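Local coordinates for Lmo0181 protein (Listeria monocytogenes serovar 1/2a, PDB 5F7V) that binds the cyclic glucan cycloalternan as an ABC-type substrate-binding protein and probably delivers it to a membrane transporter, at residues F79-T92 / D112-V124. Numbering follows the deposited sequence. Where two conformers were deposited one is given.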
ATOM      1  N   PHE A  79       1.514  11.761   1.899  1.00  6.36           N
ATOM      2  CA  PHE A  79       1.860  12.621   3.026  1.00  6.77           C
ATOM      3  C   PHE A  79       2.546  13.938   2.627  1.00  7.50           C
ATOM      4  O   PHE A  79       2.116  14.984   3.115  1.00  7.63           O
ATOM      5  CB  PHE A  79       2.722  11.864   4.049  1.00  6.76           C
ATOM      6  CG  PHE A  79       3.326  12.735   5.106  1.00  7.29           C
ATOM      7  CD1 PHE A  79       2.543  13.182   6.131  1.00  7.33           C
ATOM      8  CD2 PHE A  79       4.638  13.137   5.035  1.00  7.87           C
ATOM      9  CE1 PHE A  79       3.103  14.006   7.099  1.00  7.81           C
ATOM     10  CE2 PHE A  79       5.207  13.928   5.997  1.00  8.51           C
ATOM     11  CZ  PHE A  79       4.423  14.387   7.042  1.00  8.42           C
ATOM     12  N   MET A  80       3.593  13.908   1.806  0.50  7.93           N
ATOM     13  CA  MET A  80       4.340  15.137   1.567  0.50  8.93           C
ATOM     14  C   MET A  80       3.458  16.185   0.897  0.50  9.29           C
ATOM     15  O   MET A  80       3.558  17.373   1.212  0.50  9.80           O
ATOM     16  CB  MET A  80       5.584  14.873   0.735  0.50  9.57           C
ATOM     17  CG  MET A  80       6.247  16.184   0.390  0.50 10.83           C
ATOM     18  SD  MET A  80       7.774  15.968  -0.514  0.50 12.08           S
ATOM     19  CE  MET A  80       8.764  17.152   0.385  0.50 13.22           C
ATOM     20  N   GLN A  81       2.545  15.756   0.035  0.50  9.19           N
ATOM     21  CA  GLN A  81       1.617  16.691  -0.597  0.50  9.88           C
ATOM     22  C   GLN A  81       0.878  17.491   0.464  0.50 10.02           C
ATOM     23  O   GLN A  81       0.730  18.713   0.349  0.50 10.80           O
ATOM     24  CB  GLN A  81       0.612  15.968  -1.493  0.50  9.89           C
ATOM     25  CG  GLN A  81      -0.204  16.935  -2.332  0.50 10.89           C
ATOM     26  CD  GLN A  81      -1.126  16.277  -3.331  0.50 11.14           C
ATOM     27  OE1 GLN A  81      -1.317  15.060  -3.364  0.50 10.92           O
ATOM     28  NE2 GLN A  81      -1.737  17.106  -4.149  0.50 12.07           N
ATOM     29  N   TYR A  82       0.382  16.813   1.495  1.00  9.44           N
ATOM     30  CA  TYR A  82      -0.377  17.475   2.572  1.00  9.81           C
ATOM     31  C   TYR A  82       0.494  18.272   3.519  1.00 10.13           C
ATOM     32  O   TYR A  82       0.175  19.383   3.940  1.00 10.44           O
ATOM     33  CB  TYR A  82      -1.238  16.447   3.315  1.00  9.48           C
ATOM     34  CG  TYR A  82      -2.500  16.077   2.559  1.00  9.94           C
ATOM     35  CD1 TYR A  82      -2.457  15.492   1.313  1.00 10.22           C
ATOM     36  CD2 TYR A  82      -3.765  16.350   3.085  1.00 10.55           C
ATOM     37  CE1 TYR A  82      -3.606  15.160   0.621  1.00 10.84           C
ATOM     38  CE2 TYR A  82      -4.916  16.039   2.398  1.00 11.26           C
ATOM     39  CZ  TYR A  82      -4.827  15.436   1.155  1.00 11.46           C
ATOM     40  OH  TYR A  82      -5.953  15.108   0.419  1.00 12.68           O
ATOM     41  N   ALA A  83       1.643  17.718   3.851  1.00 10.18           N
ATOM     42  CA  ALA A  83       2.535  18.396   4.783  1.00 11.00           C
ATOM     43  C   ALA A  83       3.002  19.688   4.177  1.00 12.14           C
ATOM     44  O   ALA A  83       2.961  20.701   4.859  1.00 13.13           O
ATOM     45  CB  ALA A  83       3.705  17.514   5.175  1.00 10.94           C
ATOM     46  N   GLU A  84       3.381  19.665   2.904  0.70 13.97           N
ATOM     47  CA  GLU A  84       3.904  20.849   2.239  0.70 15.57           C
ATOM     48  C   GLU A  84       2.844  21.916   1.940  0.70 16.27           C
ATOM     49  O   GLU A  84       3.159  23.098   1.807  0.70 17.36           O
ATOM     50  CB  GLU A  84       4.642  20.449   0.964  0.70 17.18           C
ATOM     51  CG  GLU A  84       5.550  21.556   0.476  0.70 19.07           C
ATOM     52  CD  GLU A  84       6.513  21.095  -0.592  0.70 20.90           C
ATOM     53  OE1 GLU A  84       6.672  19.876  -0.850  0.70 21.01           O
ATOM     54  OE2 GLU A  84       7.121  22.013  -1.167  0.70 22.85           O
ATOM     55  N   LYS A  85       1.590  21.501   1.813  1.00 15.95           N
ATOM     56  CA  LYS A  85       0.434  22.399   1.649  1.00 17.06           C
ATOM     57  C   LYS A  85       0.097  23.141   2.939  1.00 16.37           C
ATOM     58  O   LYS A  85      -0.629  24.137   2.875  1.00 17.96           O
ATOM     59  CB  LYS A  85      -0.758  21.559   1.200  1.00 17.69           C
ATOM     60  CG  LYS A  85      -2.065  22.252   0.850  1.00 19.66           C
ATOM     61  CD  LYS A  85      -3.094  21.279   0.270  1.00 20.94           C
ATOM     62  CE  LYS A  85      -3.162  19.924   0.954  1.00 19.71           C
ATOM     63  NZ  LYS A  85      -4.246  18.950   0.653  1.00 20.96           N
ATOM     64  N   GLY A  86       0.611  22.676   4.079  1.00 14.74           N
ATOM     65  CA  GLY A  86       0.375  23.313   5.369  1.00 14.35           C
ATOM     66  C   GLY A  86      -0.954  23.005   6.034  1.00 13.77           C
ATOM     67  O   GLY A  86      -1.376  23.742   6.932  1.00 14.74           O
ATOM     68  N   VAL A  87      -1.617  21.912   5.659  1.00 12.75           N
ATOM     69  CA  VAL A  87      -2.942  21.628   6.211  1.00 12.62           C
ATOM     70  C   VAL A  87      -2.904  20.726   7.451  1.00 11.04           C
ATOM     71  O   VAL A  87      -3.951  20.414   8.045  1.00 11.07           O
ATOM     72  CB  VAL A  87      -3.877  21.009   5.150  1.00 13.65           C
ATOM     73  CG1 VAL A  87      -4.128  21.991   4.008  1.00 15.55           C
ATOM     74  CG2 VAL A  87      -3.385  19.645   4.666  1.00 13.02           C
ATOM     75  N   LEU A  88      -1.702  20.305   7.857  1.00  9.76           N
ATOM     76  CA  LEU A  88      -1.540  19.416   9.014  1.00  8.67           C
ATOM     77  C   LEU A  88      -0.984  20.186  10.208  1.00  8.43           C
ATOM     78  O   LEU A  88      -0.038  20.981  10.064  1.00  9.05           O
ATOM     79  CB  LEU A  88      -0.586  18.265   8.682  1.00  8.19           C
ATOM     80  CG  LEU A  88      -0.922  17.395   7.469  1.00  8.85           C
ATOM     81  CD1 LEU A  88       0.188  16.391   7.156  1.00  8.70           C
ATOM     82  CD2 LEU A  88      -2.278  16.779   7.687  1.00  9.29           C
ATOM     83  N   ALA A  89      -1.519  19.875  11.389  1.00  8.05           N
ATOM     84  CA  ALA A  89      -0.969  20.435  12.612  1.00  8.10           C
ATOM     85  C   ALA A  89       0.392  19.792  12.931  1.00  7.59           C
ATOM     86  O   ALA A  89       0.552  18.582  12.888  1.00  7.09           O
ATOM     87  CB  ALA A  89      -1.916  20.221  13.779  1.00  8.25           C
ATOM     88  N   ASP A  90       1.365  20.619  13.298  1.00  8.32           N
ATOM     89  CA  ASP A  90       2.622  20.127  13.856  1.00  8.50           C
ATOM     90  C   ASP A  90       2.314  19.425  15.176  1.00  8.25           C
ATOM     91  O   ASP A  90       1.698  20.014  16.063  1.00  9.22           O
ATOM     92  CB  ASP A  90       3.513  21.363  14.080  1.00  9.97           C
ATOM     93  CG  ASP A  90       4.839  21.058  14.713  1.00 10.91           C
ATOM     94  OD1 ASP A  90       5.201  19.891  14.934  1.00 10.45           O
ATOM     95  OD2 ASP A  90       5.547  22.073  14.964  1.00 13.24           O
ATOM     96  N   LEU A  91       2.715  18.173  15.302  1.00  7.82           N
ATOM     97  CA  LEU A  91       2.388  17.413  16.506  1.00  7.74           C
ATOM     98  C   LEU A  91       3.497  17.422  17.546  1.00  8.74           C
ATOM     99  O   LEU A  91       3.358  16.736  18.554  1.00  8.99           O
ATOM    100  CB  LEU A  91       2.046  15.985  16.092  1.00  7.13           C
ATOM    101  CG  LEU A  91       0.816  15.814  15.191  1.00  6.59           C
ATOM    102  CD1 LEU A  91       0.514  14.338  14.979  1.00  6.63           C
ATOM    103  CD2 LEU A  91      -0.433  16.555  15.626  1.00  6.81           C
ATOM    104  N   THR A  92       4.549  18.203  17.328  1.00  9.66           N
ATOM    105  CA  THR A  92       5.722  18.229  18.217  1.00 11.25           C
ATOM    106  C   THR A  92       5.329  18.417  19.672  1.00 11.92           C
ATOM    107  O   THR A  92       5.791  17.654  20.526  1.00 12.75           O
ATOM    108  CB  THR A  92       6.696  19.344  17.804  1.00 12.79           C
ATOM    109  OG1 THR A  92       7.125  19.065  16.475  1.00 12.61           O
ATOM    110  CG2 THR A  92       7.926  19.417  18.717  1.00 15.02           C
ATOM    111  N   ASP A 112       8.743   7.356  10.803  1.00  8.37           N
ATOM    112  CA  ASP A 112       9.446   8.405  10.059  1.00  9.33           C
ATOM    113  C   ASP A 112       8.716   8.869   8.796  1.00  8.81           C
ATOM    114  O   ASP A 112       9.002   9.957   8.274  1.00  9.39           O
ATOM    115  CB  ASP A 112      10.854   7.952   9.679  1.00 10.54           C
ATOM    116  CG  ASP A 112      11.811   7.818  10.860  1.00 11.95           C
ATOM    117  OD1 ASP A 112      11.494   8.303  11.975  1.00 13.06           O
ATOM    118  OD2 ASP A 112      12.875   7.193  10.619  1.00 13.98           O
ATOM    119  N   ALA A 113       7.797   8.057   8.295  1.00  8.14           N
ATOM    120  CA  ALA A 113       7.056   8.384   7.079  1.00  8.05           C
ATOM    121  C   ALA A 113       6.245   9.654   7.208  1.00  8.23           C
ATOM    122  O   ALA A 113       5.907  10.271   6.181  1.00  9.02           O
ATOM    123  CB  ALA A 113       6.133   7.226   6.715  1.00  7.65           C
ATOM    124  N   PHE A 114       5.960  10.061   8.448  1.00  7.88           N
ATOM    125  CA  PHE A 114       5.067  11.173   8.726  1.00  8.00           C
ATOM    126  C   PHE A 114       5.794  12.348   9.333  1.00  8.78           C
ATOM    127  O   PHE A 114       5.194  13.155  10.015  1.00  8.73           O
ATOM    128  CB  PHE A 114       3.843  10.718   9.533  1.00  7.58           C
ATOM    129  CG  PHE A 114       3.125   9.608   8.818  1.00  6.99           C
ATOM    130  CD1 PHE A 114       2.327   9.894   7.734  1.00  7.13           C
ATOM    131  CD2 PHE A 114       3.319   8.282   9.167  1.00  6.69           C
ATOM    132  CE1 PHE A 114       1.742   8.899   6.992  1.00  6.83           C
ATOM    133  CE2 PHE A 114       2.741   7.291   8.444  1.00  6.28           C
ATOM    134  CZ  PHE A 114       1.970   7.598   7.343  1.00  6.33           C
ATOM    135  N   LYS A 115       7.085  12.408   9.057  1.00  9.70           N
ATOM    136  CA  LYS A 115       7.921  13.533   9.443  1.00 11.18           C
ATOM    137  C   LYS A 115       8.202  14.389   8.207  1.00 11.61           C
ATOM    138  O   LYS A 115       8.460  13.845   7.126  1.00 11.86           O
ATOM    139  CB  LYS A 115       9.217  12.998  10.050  1.00 12.71           C
ATOM    140  CG  LYS A 115      10.167  13.973  10.724  1.00 15.27           C
ATOM    141  CD  LYS A 115      11.319  13.274  11.440  1.00 16.88           C
ATOM    142  CE  LYS A 115      11.218  11.769  11.690  1.00 17.35           C
ATOM    143  NZ  LYS A 115      10.434  11.193  12.834  1.00 18.58           N
ATOM    144  N   TYR A 116       8.108  15.695   8.384  1.00 12.38           N
ATOM    145  CA  TYR A 116       8.366  16.669   7.342  1.00 13.49           C
ATOM    146  C   TYR A 116       9.140  17.819   7.976  1.00 14.61           C
ATOM    147  O   TYR A 116       8.741  18.340   9.017  1.00 13.69           O
ATOM    148  CB  TYR A 116       7.063  17.181   6.734  1.00 13.96           C
ATOM    149  CG  TYR A 116       7.249  18.349   5.794  1.00 14.99           C
ATOM    150  CD1 TYR A 116       7.886  18.182   4.568  1.00 15.75           C
ATOM    151  CD2 TYR A 116       6.778  19.605   6.126  1.00 15.66           C
ATOM    152  CE1 TYR A 116       8.048  19.235   3.685  1.00 16.98           C
ATOM    153  CE2 TYR A 116       6.946  20.674   5.256  1.00 16.73           C
ATOM    154  CZ  TYR A 116       7.590  20.482   4.042  1.00 17.35           C
ATOM    155  OH  TYR A 116       7.736  21.546   3.166  1.00 19.70           O
ATOM    156  N   ASP A 117      10.251  18.186   7.342  1.00 16.23           N
ATOM    157  CA  ASP A 117      11.140  19.261   7.813  1.00 18.42           C
ATOM    158  C   ASP A 117      11.493  19.081   9.302  1.00 17.82           C
ATOM    159  O   ASP A 117      11.439  20.038  10.080  1.00 18.61           O
ATOM    160  CB  ASP A 117      10.486  20.637   7.597  1.00 20.54           C
ATOM    161  CG  ASP A 117      10.548  21.128   6.146  1.00 23.35           C
ATOM    162  OD1 ASP A 117      10.945  20.394   5.205  1.00 27.08           O
ATOM    163  OD2 ASP A 117      10.185  22.312   5.929  1.00 27.81           O
ATOM    164  N   GLY A 118      11.788  17.842   9.687  1.00 17.03           N
ATOM    165  CA  GLY A 118      12.210  17.521  11.047  1.00 16.96           C
ATOM    166  C   GLY A 118      11.117  17.497  12.106  1.00 16.06           C
ATOM    167  O   GLY A 118      11.426  17.401  13.285  1.00 17.51           O
ATOM    168  N   LYS A 119       9.851  17.603  11.697  1.00 14.62           N
ATOM    169  CA  LYS A 119       8.722  17.655  12.632  1.00 13.63           C
ATOM    170  C   LYS A 119       7.717  16.540  12.313  1.00 11.92           C
ATOM    171  O   LYS A 119       7.508  16.164  11.156  1.00 11.31           O
ATOM    172  CB  LYS A 119       8.036  19.004  12.537  1.00 14.58           C
ATOM    173  CG  LYS A 119       8.924  20.156  13.012  1.00 16.02           C
ATOM    174  CD  LYS A 119       8.317  21.504  12.678  1.00 17.25           C
ATOM    175  CE  LYS A 119       8.389  21.816  11.197  1.00 18.05           C
ATOM    176  NZ  LYS A 119       7.916  23.205  10.966  1.00 19.51           N
ATOM    177  N   GLN A 120       7.140  15.977  13.367  1.00 10.79           N
ATOM    178  CA  GLN A 120       6.129  14.951  13.224  1.00  9.92           C
ATOM    179  C   GLN A 120       4.777  15.588  12.910  1.00  9.38           C
ATOM    180  O   GLN A 120       4.251  16.395  13.695  1.00  9.34           O
ATOM    181  CB  GLN A 120       6.083  14.151  14.531  1.00 10.06           C
ATOM    182  CG  GLN A 120       5.545  12.735  14.369  1.00  9.94           C
ATOM    183  CD  GLN A 120       6.404  11.839  13.489  1.00 10.13           C
ATOM    184  OE1 GLN A 120       7.618  12.002  13.404  1.00 11.07           O
ATOM    185  NE2 GLN A 120       5.759  10.883  12.863  1.00  9.98           N
ATOM    186  N   TYR A 121       4.246  15.247  11.737  1.00  8.80           N
ATOM    187  CA  TYR A 121       2.948  15.774  11.305  1.00  8.88           C
ATOM    188  C   TYR A 121       1.865  14.694  11.181  1.00  8.26           C
ATOM    189  O   TYR A 121       0.742  14.938  10.692  1.00  8.51           O
ATOM    190  CB  TYR A 121       3.050  16.528   9.983  1.00  9.37           C
ATOM    191  CG  TYR A 121       3.621  17.914  10.046  1.00 10.21           C
ATOM    192  CD1 TYR A 121       2.837  19.025  10.345  1.00 10.86           C
ATOM    193  CD2 TYR A 121       4.950  18.100   9.777  1.00 10.59           C
ATOM    194  CE1 TYR A 121       3.353  20.302  10.381  1.00 11.71           C
ATOM    195  CE2 TYR A 121       5.497  19.368   9.813  1.00 11.39           C
ATOM    196  CZ  TYR A 121       4.700  20.463  10.106  1.00 11.97           C
ATOM    197  OH  TYR A 121       5.234  21.734  10.112  1.00 13.51           O
ATOM    198  N   GLY A 122       2.177  13.486  11.632  1.00  7.59           N
ATOM    199  CA  GLY A 122       1.163  12.423  11.655  1.00  7.29           C
ATOM    200  C   GLY A 122       1.605  11.396  12.659  1.00  7.05           C
ATOM    201  O   GLY A 122       2.785  11.311  12.948  1.00  7.09           O
ATOM    202  N   MET A 123       0.655  10.648  13.195  1.00  7.08           N
ATOM    203  CA  MET A 123       0.935   9.481  14.036  1.00  7.08           C
ATOM    204  C   MET A 123       0.720   8.218  13.227  1.00  6.50           C
ATOM    205  O   MET A 123      -0.322   7.992  12.646  1.00  6.31           O
ATOM    206  CB  MET A 123       0.010   9.496  15.246  1.00  7.91           C
ATOM    207  CG  MET A 123       0.214  10.707  16.131  1.00  8.67           C
ATOM    208  SD  MET A 123       1.792  10.737  17.029  1.00  9.74           S
ATOM    209  CE  MET A 123       1.398   9.814  18.499  1.00 10.21           C
ATOM    210  N   VAL A 124       1.751   7.377  13.232  1.00  6.18           N
ATOM    211  CA  VAL A 124       1.695   6.178  12.411  1.00  5.84           C
ATOM    212  C   VAL A 124       0.675   5.200  12.948  1.00  5.82           C
ATOM    213  O   VAL A 124       0.648   4.886  14.136  1.00  6.26           O
ATOM    214  CB  VAL A 124       3.074   5.509  12.266  1.00  5.84           C
ATOM    215  CG1 VAL A 124       3.688   5.137  13.610  1.00  6.22           C
ATOM    216  CG2 VAL A 124       2.948   4.304  11.359  1.00  5.59           C
TER
HETATM  217  O   HOH W   1      -1.061  16.506  12.036  1.00  6.89           O
HETATM  218  O   HOH W   2       8.154  16.734  15.903  1.00 13.20           O
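The ring of F79 lies between CA of F114 on one face, a CH-pi contact 3.8 Å from the ring centroid, and CB of A83 from its own helix on the opposite face, while CB of Y121 meets its edge. In this solute-binding-protein fold, helix 76-85 thereby packs on a beta-hairpin, strands 115-116 and 119-120 joined by a type I' turn, whose second strand runs on as 119-135 in the mixed sheet. F114 also turns its ring edge toward the F79 face, an offset edge-to-face pair with planes at 85°. With CG anti to the backbone N (chi1 169°), F79 reaches onto the base of the hairpin. Farther along the helix, Y116 lays one ring face over the backbone of A83 and E84, with the A83 methyl 3.7 Å from its CG and CE of M80 at its edge. After the helix ends in a Schellman motif at G86, the chain returns past Y121, whose ring edge meets the carbonyl oxygen of L88. Beyond it, L91 sends CD1 to CG of M123, 3.8 Å away; the M123 side chain also packs on F298, A301 and S302 of helix 294-306. D90 OD1 accepts from T92 N, closing an Asx turn, and also from T92 OG1, which a water joins to Q120 N. The direct hydrogen bond across the contact runs from L91 N to Q120 O at 2.8 Å, almost in line with the carbonyl (172°).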